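Local coordinates for uncharacterized protein VP1736 (Vibrio parahaemolyticus, PDB 3LXQ) that is of unknown function but contains a sulfatase-family domain of the alkaline phosphatase clan, at residues 91-100 against 271-282; 386-397 against 424-432. One frame throughout, in Å; residues are numbered along the deposited sequence.

In the fold
Both contacts pack a helix, contact 1 against a strand end and the loop after it, contact 2 against a hairpin. Contact 1 sets the passage 91-100 of the large mixed sheet, in the sulfatase-like part of the chain, against residues 271-282 of helix 271-289. Contact 2 lays helix 422-441 over the hairpin 386-397 of a separate five-stranded antiparallel sheet. They follow each other along the chain, with centres 30 Å apart and nearest atoms about 12 Å apart, so they do not touch. In alkaline phosphatase-like folds the active site generally lies at the carboxyl ends of the central parallel strands; 91-100 leaves strand 87-93 at such an end, so contact 1 is probably the nearer of the two.

Contact 1 of 2, residues 91-100 against 271-282; sequences LLQESLGAQF and RNNAVKYSDYAL
Phe100 and Val275 meet through CB first: Phe100 CB lies 3.8 Å from Val275 CG1. A chi1 of -52° sets the ring carbon CG anti to the carbonyl carbon, and the ring then crosses Val275 at about a right angle, with Val275 CG2 over one face, toward the rim, and Gln99 CG over the centre of the other. Further out, Phe100 CE1 has Asn272 ND2 at the ring edge, 3.6 Å away, and Phe100 CZ reaches Arg271 CD at 3.8 Å. A flat aromatic suits this slot between two aliphatic groups. Helix 271-289 belongs to a beta-alpha-beta crossover from strand 241-246 to strand 298-304; strand 87-93 lies between them in the sheet, and its last residues, 91-93, run nearly antiparallel to 271-282 (169°). Branched aliphatic side chains meet along it: Leu96 CD1 touches Val275 CG1 at 3.7 Å, and Leu91 CD1 meets Leu282 CD1 at 3.9 Å. Water joins the polar groups. One molecule donates to Ser95 OG (2.9 Å) and accepts from Arg271 NH2 (3.1 Å); another donates to Glu94 O and makes a weak bond with Ser278 OG. Gln93 NE2 is held by Leu91 O and Tyr224 OH.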
loop_
_atom_site.group_PDB
_atom_site.type_symbol
_atom_site.label_atom_id
_atom_site.label_comp_id
_atom_site.label_asym_id
_atom_site.label_seq_id
_atom_site.Cartn_x
_atom_site.Cartn_y
_atom_site.Cartn_z
ATOM N N LEU A 91 -0.951 -4.223 -8.155
ATOM C CA LEU A 91 -2.192 -3.778 -8.775
ATOM C C LEU A 91 -2.913 -2.954 -7.728
ATOM O O LEU A 91 -3.708 -3.486 -6.950
ATOM C CB LEU A 91 -3.049 -4.966 -9.229
ATOM C CG LEU A 91 -2.379 -5.981 -10.158
ATOM C CD1 LEU A 91 -3.268 -7.223 -10.375
ATOM C CD2 LEU A 91 -2.008 -5.342 -11.488
ATOM N N LEU A 92 -2.604 -1.661 -7.711
ATOM C CA LEU A 92 -3.117 -0.733 -6.704
ATOM C C LEU A 92 -4.554 -0.320 -7.023
ATOM O O LEU A 92 -4.870 0.116 -8.140
ATOM C CB LEU A 92 -2.176 0.477 -6.539
ATOM C CG LEU A 92 -2.455 1.502 -5.417
ATOM C CD1 LEU A 92 -2.403 0.893 -4.045
ATOM C CD2 LEU A 92 -1.494 2.689 -5.490
ATOM N N GLN A 93 -5.427 -0.484 -6.046
ATOM C CA GLN A 93 -6.854 -0.347 -6.270
ATOM C C GLN A 93 -7.347 0.959 -5.680
ATOM O O GLN A 93 -7.436 1.106 -4.450
ATOM C CB GLN A 93 -7.610 -1.536 -5.673
ATOM C CG GLN A 93 -7.105 -2.885 -6.136
ATOM C CD GLN A 93 -7.327 -3.104 -7.623
ATOM O OE1 GLN A 93 -8.405 -2.826 -8.136
ATOM N NE2 GLN A 93 -6.300 -3.585 -8.323
ATOM N N GLU A 94 -7.641 1.915 -6.565
ATOM C CA GLU A 94 -8.184 3.208 -6.168
ATOM C C GLU A 94 -9.420 3.073 -5.290
ATOM O O GLU A 94 -10.439 2.530 -5.719
ATOM C CB GLU A 94 -8.531 4.058 -7.397
ATOM C CG GLU A 94 -9.275 5.378 -7.065
ATOM C CD GLU A 94 -8.457 6.275 -6.160
ATOM O OE1 GLU A 94 -8.959 6.703 -5.099
ATOM O OE2 GLU A 94 -7.285 6.535 -6.506
ATOM N N SER A 95 -9.314 3.599 -4.070
ATOM C CA SER A 95 -10.438 3.717 -3.124
ATOM C C SER A 95 -11.152 2.412 -2.767
ATOM O O SER A 95 -12.272 2.440 -2.261
ATOM C CB SER A 95 -11.444 4.767 -3.602
ATOM O OG SER A 95 -10.847 6.044 -3.610
ATOM N N LEU A 96 -10.486 1.274 -2.983
ATOM C CA LEU A 96 -11.101 -0.022 -2.706
ATOM C C LEU A 96 -11.065 -0.366 -1.207
ATOM O O LEU A 96 -10.263 -1.167 -0.763
ATOM C CB LEU A 96 -10.452 -1.120 -3.553
ATOM C CG LEU A 96 -11.174 -2.479 -3.595
ATOM C CD1 LEU A 96 -12.496 -2.363 -4.281
ATOM C CD2 LEU A 96 -10.320 -3.554 -4.280
ATOM N N GLY A 97 -11.942 0.260 -0.431
ATOM C CA GLY A 97 -12.050 -0.045 0.988
ATOM C C GLY A 97 -12.695 -1.393 1.224
ATOM O O GLY A 97 -13.392 -1.925 0.348
ATOM N N ALA A 98 -12.475 -1.935 2.421
ATOM C CA ALA A 98 -13.027 -3.229 2.822
ATOM C C ALA A 98 -14.548 -3.237 2.851
ATOM O O ALA A 98 -15.163 -4.302 2.701
ATOM C CB ALA A 98 -12.476 -3.648 4.200
ATOM N N GLN A 99 -15.141 -2.058 3.070
ATOM C CA GLN A 99 -16.595 -1.883 3.049
ATOM C C GLN A 99 -17.221 -2.307 1.711
ATOM O O GLN A 99 -18.411 -2.639 1.652
ATOM C CB GLN A 99 -16.988 -0.442 3.419
ATOM C CG GLN A 99 -16.617 0.628 2.378
ATOM C CD GLN A 99 -17.048 2.046 2.765
ATOM O OE1 GLN A 99 -18.119 2.258 3.327
ATOM N NE2 GLN A 99 -16.209 3.022 2.448
ATOM N N PHE A 100 -16.416 -2.300 0.652
ATOM C CA PHE A 100 -16.875 -2.677 -0.684
ATOM C C PHE A 100 -16.479 -4.102 -1.064
ATOM O O PHE A 100 -16.676 -4.510 -2.212
ATOM C CB PHE A 100 -16.329 -1.717 -1.751
ATOM C CG PHE A 100 -16.573 -0.260 -1.461
ATOM C CD1 PHE A 100 -17.866 0.269 -1.483
ATOM C CD2 PHE A 100 -15.500 0.596 -1.192
ATOM C CE1 PHE A 100 -18.093 1.630 -1.219
ATOM C CE2 PHE A 100 -15.713 1.963 -0.927
ATOM C CZ PHE A 100 -17.020 2.477 -0.941
ATOM N N ARG A 271 -20.662 5.030 -7.026
ATOM C CA ARG A 271 -19.444 4.461 -6.468
ATOM C C ARG A 271 -19.525 2.940 -6.415
ATOM O O ARG A 271 -18.624 2.257 -6.903
ATOM C CB ARG A 271 -19.117 5.041 -5.083
ATOM C CG ARG A 271 -17.755 4.577 -4.578
ATOM C CD ARG A 271 -17.256 5.360 -3.381
ATOM N NE ARG A 271 -16.630 6.639 -3.706
ATOM C CZ ARG A 271 -15.405 6.793 -4.217
ATOM N NH1 ARG A 271 -14.661 5.747 -4.535
ATOM N NH2 ARG A 271 -14.933 8.007 -4.448
ATOM N N ASN A 272 -20.611 2.417 -5.848
ATOM C CA ASN A 272 -20.783 0.964 -5.737
ATOM C C ASN A 272 -20.571 0.270 -7.071
ATOM O O ASN A 272 -19.803 -0.692 -7.161
ATOM C CB ASN A 272 -22.154 0.597 -5.165
ATOM C CG ASN A 272 -22.334 1.025 -3.707
ATOM O OD1 ASN A 272 -23.467 1.182 -3.239
ATOM N ND2 ASN A 272 -21.235 1.214 -2.992
ATOM N N ASN A 273 -21.231 0.783 -8.109
ATOM C CA ASN A 273 -21.153 0.198 -9.450
ATOM C C ASN A 273 -19.765 0.318 -10.076
ATOM O O ASN A 273 -19.292 -0.618 -10.724
ATOM C CB ASN A 273 -22.209 0.816 -10.375
ATOM C CG ASN A 273 -23.627 0.414 -10.006
ATOM O OD1 ASN A 273 -23.870 -0.689 -9.521
ATOM N ND2 ASN A 273 -24.575 1.308 -10.256
ATOM N N ALA A 274 -19.116 1.468 -9.877
ATOM C CA ALA A 274 -17.730 1.662 -10.328
ATOM C C ALA A 274 -16.769 0.661 -9.676
ATOM O O ALA A 274 -15.876 0.121 -10.349
ATOM C CB ALA A 274 -17.278 3.086 -10.086
ATOM N N VAL A 275 -16.955 0.415 -8.376
ATOM C CA VAL A 275 -16.212 -0.647 -7.684
ATOM C C VAL A 275 -16.504 -2.001 -8.348
ATOM O O VAL A 275 -15.578 -2.731 -8.714
ATOM C CB VAL A 275 -16.519 -0.689 -6.159
ATOM C CG1 VAL A 275 -15.973 -1.974 -5.514
ATOM C CG2 VAL A 275 -15.953 0.550 -5.451
ATOM N N LYS A 276 -17.787 -2.315 -8.526
ATOM C CA LYS A 276 -18.169 -3.575 -9.157
ATOM C C LYS A 276 -17.635 -3.680 -10.587
ATOM O O LYS A 276 -17.197 -4.757 -10.995
ATOM C CB LYS A 276 -19.683 -3.801 -9.117
ATOM C CG LYS A 276 -20.095 -5.225 -9.508
ATOM C CD LYS A 276 -21.535 -5.534 -9.142
ATOM C CE LYS A 276 -21.804 -7.030 -9.269
ATOM N NZ LYS A 276 -23.259 -7.353 -9.249
ATOM N N TYR A 277 -17.655 -2.568 -11.332
ATOM C CA TYR A 277 -16.984 -2.524 -12.633
ATOM C C TYR A 277 -15.493 -2.850 -12.503
ATOM O O TYR A 277 -14.982 -3.709 -13.226
ATOM C CB TYR A 277 -17.166 -1.187 -13.388
ATOM C CG TYR A 277 -16.238 -1.141 -14.583
ATOM C CD1 TYR A 277 -16.537 -1.851 -15.741
ATOM C CD2 TYR A 277 -15.011 -0.480 -14.517
ATOM C CE1 TYR A 277 -15.667 -1.863 -16.817
ATOM C CE2 TYR A 277 -14.130 -0.485 -15.591
ATOM C CZ TYR A 277 -14.466 -1.182 -16.738
ATOM O OH TYR A 277 -13.609 -1.186 -17.815
ATOM N N SER A 278 -14.805 -2.160 -11.590
ATOM C CA SER A 278 -13.377 -2.392 -11.356
ATOM C C SER A 278 -13.067 -3.845 -10.991
ATOM O O SER A 278 -12.051 -4.389 -11.428
ATOM C CB SER A 278 -12.836 -1.460 -10.279
ATOM O OG SER A 278 -11.434 -1.632 -10.138
ATOM N N ASP A 279 -13.945 -4.462 -10.202
ATOM C CA ASP A 279 -13.860 -5.899 -9.911
ATOM C C ASP A 279 -13.950 -6.762 -11.172
ATOM O O ASP A 279 -13.135 -7.681 -11.360
ATOM C CB ASP A 279 -14.959 -6.348 -8.950
ATOM C CG ASP A 279 -14.875 -7.835 -8.637
ATOM O OD1 ASP A 279 -13.980 -8.214 -7.846
ATOM O OD2 ASP A 279 -15.683 -8.622 -9.180
ATOM N N TYR A 280 -14.955 -6.489 -12.010
ATOM C CA TYR A 280 -15.088 -7.186 -13.283
ATOM C C TYR A 280 -13.820 -6.984 -14.100
ATOM O O TYR A 280 -13.335 -7.909 -14.737
ATOM C CB TYR A 280 -16.317 -6.690 -14.072
ATOM C CG TYR A 280 -16.138 -6.780 -15.573
ATOM C CD1 TYR A 280 -16.521 -7.926 -16.280
ATOM C CD2 TYR A 280 -15.558 -5.727 -16.286
ATOM C CE1 TYR A 280 -16.339 -8.011 -17.665
ATOM C CE2 TYR A 280 -15.371 -5.804 -17.660
ATOM C CZ TYR A 280 -15.760 -6.941 -18.340
ATOM O OH TYR A 280 -15.568 -6.995 -19.700
ATOM N N ALA A 281 -13.299 -5.763 -14.076
ATOM C CA ALA A 281 -12.121 -5.408 -14.845
ATOM C C ALA A 281 -10.888 -6.163 -14.353
ATOM O O ALA A 281 -10.061 -6.584 -15.169
ATOM C CB ALA A 281 -11.895 -3.900 -14.801
ATOM N N LEU A 282 -10.778 -6.347 -13.030
ATOM C CA LEU A 282 -9.674 -7.102 -12.427
ATOM C C LEU A 282 -9.742 -8.574 -12.817
ATOM O O LEU A 282 -8.712 -9.182 -13.136
ATOM C CB LEU A 282 -9.661 -6.954 -10.898
ATOM C CG LEU A 282 -8.587 -7.698 -10.093
ATOM C CD1 LEU A 282 -7.177 -7.268 -10.485
ATOM C CD2 LEU A 282 -8.805 -7.513 -8.602
HETATM O O HOH W 1 -10.565 0.839 -8.111
HETATM O O HOH W 2 -12.070 7.649 -5.707
#

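Contact 2 of 2, residues 386-397 against 424-432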
loop_
_atom_site.group_PDB
_atom_site.type_symbol
_atom_site.label_atom_id
_atom_site.label_comp_id
_atom_site.label_asym_id
_atom_site.label_seq_id
_atom_site.Cartn_x
_atom_site.Cartn_y
_atom_site.Cartn_z
ATOM N N PHE A 386 -3.118 10.774 14.425
ATOM C CA PHE A 386 -2.348 9.547 14.223
ATOM C C PHE A 386 -2.840 8.476 15.173
ATOM O O PHE A 386 -2.980 8.713 16.388
ATOM C CB PHE A 386 -0.850 9.788 14.450
ATOM C CG PHE A 386 0.003 8.529 14.339
ATOM C CD1 PHE A 386 0.272 7.738 15.472
ATOM C CD2 PHE A 386 0.560 8.153 13.116
ATOM C CE1 PHE A 386 1.086 6.577 15.361
ATOM C CE2 PHE A 386 1.358 7.006 13.004
ATOM C CZ PHE A 386 1.619 6.219 14.121
ATOM N N GLY A 387 -3.100 7.298 14.617
ATOM C CA GLY A 387 -3.555 6.156 15.393
ATOM C C GLY A 387 -2.620 4.969 15.326
ATOM O O GLY A 387 -2.039 4.677 14.280
ATOM N N TYR A 388 -2.461 4.302 16.463
ATOM C CA TYR A 388 -1.642 3.096 16.564
ATOM C C TYR A 388 -2.508 1.970 17.132
ATOM O O TYR A 388 -2.884 1.968 18.320
ATOM C CB TYR A 388 -0.400 3.347 17.435
ATOM C CG TYR A 388 0.750 2.366 17.204
ATOM C CD1 TYR A 388 1.716 2.603 16.221
ATOM C CD2 TYR A 388 0.874 1.212 17.986
ATOM C CE1 TYR A 388 2.786 1.701 16.022
ATOM C CE2 TYR A 388 1.910 0.320 17.795
ATOM C CZ TYR A 388 2.860 0.566 16.814
ATOM O OH TYR A 388 3.872 -0.325 16.647
ATOM N N LEU A 389 -2.862 1.048 16.249
ATOM C CA LEU A 389 -3.696 -0.098 16.570
ATOM C C LEU A 389 -2.836 -1.339 16.821
ATOM O O LEU A 389 -1.966 -1.684 16.004
ATOM C CB LEU A 389 -4.699 -0.366 15.436
ATOM C CG LEU A 389 -5.673 -1.552 15.600
ATOM C CD1 LEU A 389 -6.771 -1.277 16.650
ATOM C CD2 LEU A 389 -6.295 -1.974 14.267
ATOM N N THR A 390 -3.058 -1.976 17.969
ATOM C CA THR A 390 -2.487 -3.293 18.271
ATOM C C THR A 390 -3.612 -4.224 18.738
ATOM O O THR A 390 -4.759 -3.804 18.860
ATOM C CB THR A 390 -1.393 -3.218 19.377
ATOM O OG1 THR A 390 -2.023 -3.157 20.656
ATOM C CG2 THR A 390 -0.496 -1.992 19.200
ATOM N N ARG A 391 -3.292 -5.484 19.007
ATOM C CA ARG A 391 -4.319 -6.445 19.404
ATOM C C ARG A 391 -4.935 -6.119 20.765
ATOM O O ARG A 391 -6.023 -6.593 21.089
ATOM C CB ARG A 391 -3.748 -7.860 19.403
ATOM C CG ARG A 391 -3.678 -8.501 18.034
ATOM C CD ARG A 391 -5.067 -8.811 17.488
ATOM N NE ARG A 391 -5.003 -9.360 16.137
ATOM C CZ ARG A 391 -6.062 -9.725 15.415
ATOM N NH1 ARG A 391 -5.891 -10.222 14.198
ATOM N NH2 ARG A 391 -7.293 -9.600 15.904
ATOM N N ASP A 392 -4.244 -5.278 21.533
ATOM C CA ASP A 392 -4.582 -5.033 22.934
ATOM C C ASP A 392 -5.099 -3.633 23.220
ATOM O O ASP A 392 -5.808 -3.410 24.204
ATOM C CB ASP A 392 -3.364 -5.334 23.807
ATOM C CG ASP A 392 -2.925 -6.768 23.685
ATOM O OD1 ASP A 392 -3.604 -7.649 24.251
ATOM O OD2 ASP A 392 -1.916 -7.018 22.999
ATOM N N ASN A 393 -4.754 -2.701 22.340
ATOM C CA ASN A 393 -5.015 -1.292 22.568
ATOM C C ASN A 393 -5.052 -0.504 21.261
ATOM O O ASN A 393 -4.563 -0.958 20.214
ATOM C CB ASN A 393 -3.945 -0.717 23.507
ATOM C CG ASN A 393 -2.547 -1.227 23.169
ATOM O OD1 ASN A 393 -2.054 -1.015 22.066
ATOM N ND2 ASN A 393 -1.916 -1.916 24.115
ATOM N N LEU A 394 -5.648 0.679 21.336
ATOM C CA LEU A 394 -5.574 1.654 20.269
ATOM C C LEU A 394 -5.277 3.011 20.878
ATOM O O LEU A 394 -6.016 3.485 21.754
ATOM C CB LEU A 394 -6.890 1.701 19.480
ATOM C CG LEU A 394 -7.167 2.911 18.582
ATOM C CD1 LEU A 394 -6.304 2.915 17.326
ATOM C CD2 LEU A 394 -8.649 2.927 18.224
ATOM N N VAL A 395 -4.205 3.629 20.392
ATOM C CA VAL A 395 -3.805 4.960 20.833
ATOM C C VAL A 395 -3.923 5.948 19.694
ATOM O O VAL A 395 -3.383 5.733 18.604
ATOM C CB VAL A 395 -2.362 4.997 21.375
ATOM C CG1 VAL A 395 -1.940 6.438 21.682
ATOM C CG2 VAL A 395 -2.221 4.111 22.609
ATOM N N VAL A 396 -4.632 7.036 19.967
ATOM C CA VAL A 396 -4.795 8.121 19.016
ATOM C C VAL A 396 -4.206 9.428 19.558
ATOM O O VAL A 396 -4.537 9.864 20.662
ATOM C CB VAL A 396 -6.274 8.309 18.637
ATOM C CG1 VAL A 396 -6.439 9.534 17.748
ATOM C CG2 VAL A 396 -6.795 7.050 17.919
ATOM N N LEU A 397 -3.339 10.038 18.760
ATOM C CA LEU A 397 -2.697 11.307 19.083
ATOM C C LEU A 397 -3.282 12.406 18.197
ATOM O O LEU A 397 -3.339 12.263 16.973
ATOM C CB LEU A 397 -1.181 11.220 18.835
ATOM C CG LEU A 397 -0.435 10.027 19.425
ATOM C CD1 LEU A 397 1.033 10.129 19.055
ATOM C CD2 LEU A 397 -0.615 9.960 20.951
ATOM N N VAL A 424 3.043 2.030 26.205
ATOM C CA VAL A 424 2.108 1.899 25.076
ATOM C C VAL A 424 1.910 3.247 24.382
ATOM O O VAL A 424 1.888 3.321 23.154
ATOM C CB VAL A 424 0.746 1.296 25.514
ATOM C CG1 VAL A 424 -0.238 1.251 24.356
ATOM C CG2 VAL A 424 0.944 -0.113 26.094
ATOM N N ILE A 425 1.784 4.311 25.175
ATOM C CA ILE A 425 1.691 5.671 24.626
ATOM C C ILE A 425 2.993 6.093 23.934
ATOM O O ILE A 425 2.955 6.700 22.871
ATOM C CB ILE A 425 1.290 6.716 25.705
ATOM C CG1 ILE A 425 -0.136 6.457 26.202
ATOM C CG2 ILE A 425 1.389 8.144 25.150
ATOM C CD1 ILE A 425 -0.578 7.373 27.359
ATOM N N ASP A 426 4.130 5.746 24.532
ATOM C CA ASP A 426 5.446 6.147 24.025
ATOM C C ASP A 426 5.802 5.469 22.706
ATOM O O ASP A 426 6.485 6.055 21.871
ATOM C CB ASP A 426 6.539 5.847 25.056
ATOM C CG ASP A 426 6.601 6.884 26.186
ATOM O OD1 ASP A 426 5.683 7.729 26.294
ATOM O OD2 ASP A 426 7.579 6.851 26.970
ATOM N N ARG A 427 5.358 4.227 22.536
ATOM C CA ARG A 427 5.578 3.488 21.296
ATOM C C ARG A 427 4.767 4.118 20.149
ATOM O O ARG A 427 5.249 4.239 19.023
ATOM C CB ARG A 427 5.206 2.014 21.481
ATOM C CG ARG A 427 5.275 1.205 20.190
ATOM C CD ARG A 427 4.857 -0.225 20.426
ATOM N NE ARG A 427 3.512 -0.305 20.978
ATOM C CZ ARG A 427 2.982 -1.402 21.508
ATOM N NH1 ARG A 427 3.687 -2.522 21.553
ATOM N NH2 ARG A 427 1.743 -1.374 21.995
ATOM N N ALA A 428 3.543 4.527 20.461
ATOM C CA ALA A 428 2.649 5.184 19.505
ATOM C C ALA A 428 3.202 6.550 19.102
ATOM O O ALA A 428 3.310 6.858 17.910
ATOM C CB ALA A 428 1.253 5.328 20.109
ATOM N N LYS A 429 3.543 7.358 20.107
ATOM C CA LYS A 429 4.131 8.693 19.902
ATOM C C LYS A 429 5.415 8.604 19.075
ATOM O O LYS A 429 5.587 9.333 18.086
ATOM C CB LYS A 429 4.360 9.406 21.255
ATOM C CG LYS A 429 4.635 10.908 21.168
ATOM C CD LYS A 429 4.674 11.558 22.559
ATOM C CE LYS A 429 5.393 12.918 22.532
ATOM N NZ LYS A 429 5.746 13.430 23.898
ATOM N N ALA A 430 6.299 7.685 19.456
ATOM C CA ALA A 430 7.562 7.483 18.743
ATOM C C ALA A 430 7.332 7.196 17.247
ATOM O O ALA A 430 8.009 7.766 16.382
ATOM C CB ALA A 430 8.363 6.366 19.392
ATOM N N ASN A 431 6.374 6.324 16.952
ATOM C CA ASN A 431 6.030 6.004 15.569
ATOM C C ASN A 431 5.289 7.135 14.825
ATOM O O ASN A 431 5.478 7.314 13.623
ATOM C CB ASN A 431 5.285 4.672 15.499
ATOM C CG ASN A 431 6.223 3.480 15.628
ATOM O OD1 ASN A 431 6.988 3.165 14.706
ATOM N ND2 ASN A 431 6.167 2.807 16.765
ATOM N N ALA A 432 4.475 7.902 15.554
ATOM C CA ALA A 432 3.829 9.110 15.030
ATOM C C ALA A 432 4.834 10.150 14.533
ATOM O O ALA A 432 4.564 10.872 13.576
ATOM C CB ALA A 432 2.939 9.744 16.104
#
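Ala432 sits over one face of the Phe386 ring, its CA above the centre: CA stands 3.6 Å from the ring centroid and 4° off the normal, a CH-pi contact made possible by a residue with almost no side chain. Phe386 has CG anti to its own N, which carries the ring beneath the last turn of the segment 424-432. Leu397 comes in beside it, its CD1 3.5 Å from Ala432 CB and also against Lys429 CA.

Tyr388 is turned differently. Two polar side chains lie on the same side of its ring plane, their flat groups nearly parallel to it, the Arg427 guanidinium 22° and the Asn431 amide 19° from the ring plane. Arg427 crosses the tyrosine at about a right angle, Asn431 at a slant: Arg427 NE is 3.6 Å from Tyr388 CE2, and Asn431 ND2 is 3.6 Å from Tyr388 CE1. The amide is fixed by Asn431 ND2 donating to Arg427 O at 2.8 Å; Asn431 N reaches that oxygen from the other face of its plane, and Ser60 OG is a further partner of ND2. A bend at chi3 helps bring the Arg427 tip alongside Thr390 CG2, with Asn393 OD1 at its edge.

The hairpin turn is tied by Thr390, whose OG1 donates to Asn393 OD1 (2.6 Å) and accepts from Asp392 N in an ST turn. Over the flat face of the Asn393 amide, thus steadied, rests Val424 CG1, 3.6 Å from Asn393 CG. In the middle, Ala428 CB fits against Tyr388 CB and Val395 CG1, a small residue letting helix and strands come close.

The hairpin belongs to a five-stranded antiparallel sheet, with strand 377-382 beyond 385-390 and strand 402-409 beyond 394-398. Helix 422-441 lies on this sheet and packs through Ala430 and Asn431 on helix 50-61, where Asp426 also forms a salt bridge to Lys52.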